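Local coordinates for protein CalU16 (Micromonospora echinospora, PDB 4FPW) that is an AHA1-family protein that probably confers self-resistance to an enediyne antibiotic by a self-sacrifice mechanism, at residues M130-D133 / F134-M137. Residues are numbered along the deposited sequence; the frame is centred on the assembly and turned at random.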
loop_
_atom_site.group_PDB
_atom_site.type_symbol
_atom_site.label_atom_id
_atom_site.label_comp_id
_atom_site.label_asym_id
_atom_site.label_seq_id
_atom_site.Cartn_x
_atom_site.Cartn_y
_atom_site.Cartn_z
HETATM N N MSE A 130 4.165 3.604 -7.365
HETATM C CA MSE A 130 5.080 2.922 -8.290
HETATM C C MSE A 130 4.745 1.459 -8.306
HETATM O O MSE A 130 4.674 0.826 -9.364
HETATM C CB MSE A 130 6.535 3.037 -7.853
HETATM C CG MSE A 130 7.062 4.472 -7.784
HETATM SE SE MSE A 130 7.095 5.352 -9.564
HETATM C CE MSE A 130 7.279 7.091 -8.744
ATOM N N ALA A 131 4.533 0.904 -7.122
ATOM C CA ALA A 131 4.224 -0.511 -6.987
ATOM C C ALA A 131 2.865 -0.872 -7.578
ATOM O O ALA A 131 2.719 -1.924 -8.213
ATOM C CB ALA A 131 4.276 -0.923 -5.525
ATOM N N LEU A 132 1.868 -0.023 -7.347
ATOM C CA LEU A 132 0.540 -0.262 -7.899
ATOM C C LEU A 132 0.537 -0.194 -9.438
ATOM O O LEU A 132 -0.311 -0.822 -10.065
ATOM C CB LEU A 132 -0.491 0.679 -7.275
ATOM C CG LEU A 132 -0.805 0.294 -5.819
ATOM C CD1 LEU A 132 -1.558 1.404 -5.116
ATOM C CD2 LEU A 132 -1.574 -1.022 -5.710
ATOM N N ASP A 133 1.502 0.512 -10.040
ATOM C CA ASP A 133 1.703 0.425 -11.503
ATOM C C ASP A 133 1.875 -1.009 -11.937
ATOM O O ASP A 133 1.248 -1.440 -12.905
ATOM C CB ASP A 133 2.938 1.200 -11.982
ATOM C CG ASP A 133 2.740 2.688 -11.964
ATOM O OD1 ASP A 133 1.632 3.160 -11.624
ATOM O OD2 ASP A 133 3.697 3.403 -12.304
ATOM N N PHE A 134 2.724 -1.749 -11.232
ATOM C CA PHE A 134 3.021 -3.116 -11.632
ATOM C C PHE A 134 1.863 -4.065 -11.307
ATOM O O PHE A 134 1.633 -5.031 -12.033
ATOM C CB PHE A 134 4.386 -3.561 -11.101
ATOM C CG PHE A 134 5.527 -2.867 -11.805
ATOM C CD1 PHE A 134 6.185 -3.474 -12.867
ATOM C CD2 PHE A 134 5.894 -1.562 -11.458
ATOM C CE1 PHE A 134 7.204 -2.811 -13.543
ATOM C CE2 PHE A 134 6.912 -0.901 -12.124
ATOM C CZ PHE A 134 7.566 -1.524 -13.168
ATOM N N LEU A 135 1.097 -3.767 -10.263
ATOM C CA LEU A 135 -0.178 -4.443 -10.075
ATOM C C LEU A 135 -1.050 -4.213 -11.317
ATOM O O LEU A 135 -1.496 -5.162 -11.951
ATOM C CB LEU A 135 -0.885 -3.947 -8.814
ATOM C CG LEU A 135 -2.322 -4.433 -8.614
ATOM C CD1 LEU A 135 -2.421 -5.954 -8.619
ATOM C CD2 LEU A 135 -2.879 -3.862 -7.323
ATOM N N GLY A 136 -1.253 -2.948 -11.668
ATOM C CA GLY A 136 -1.984 -2.580 -12.863
ATOM C C GLY A 136 -1.503 -3.353 -14.064
ATOM O O GLY A 136 -2.304 -4.021 -14.717
HETATM N N MSE A 137 -0.200 -3.278 -14.361
HETATM C CA MSE A 137 0.386 -4.067 -15.454
HETATM C C MSE A 137 0.052 -5.542 -15.302
HETATM O O MSE A 137 -0.255 -6.223 -16.283
HETATM C CB MSE A 137 1.901 -3.949 -15.473
HETATM C CG MSE A 137 2.444 -2.601 -15.909
HETATM SE SE MSE A 137 4.197 -2.710 -16.328
HETATM C CE MSE A 137 4.712 -1.065 -15.825
#
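Leu132 sets its CG anti to its own carbonyl carbon (chi1 -72°), whereas Leu135 holds CG anti to its backbone N (chi1 172°), and with these settings the two side chains run side by side, Leu132 CD2 lying 3.5 Å from Leu135 CD2. Both belong to one long helix, 118-138, and they look onto the curved antiparallel sheet: Leu132 rests on Ile25, Gln27 and Tyr29 of strand 20-29, while Leu135 touches Tyr29 and also Trp49 of helix 43-49. The backbone that carries them is tied by i to i+4 hydrogen bonds. Leu135 N reaches Ala131 O at 3.2 Å, Gly136 N meets Leu132 O at 2.8 Å, and Met137 N donates to Asp133 O, also at 2.8 Å. Phe134 sits on the more exposed flank, where the edge of its ring comes up to the preceding turn, CD2 being 3.4 Å from Met130 O and that oxygen lying in the ring plane. Over one face of the same ring, off toward the rim, hangs the CE methyl of Met137, a selenomethionine. The carboxylate of Asp133 leads away from residues 134-137, and its OD1 makes a salt bridge to Arg169 of helix 161-177. The helix is thus two-sided: leucines pack it against the sheet of this Bet v 1-like fold, and a charge pair ties it to the C-terminal helix.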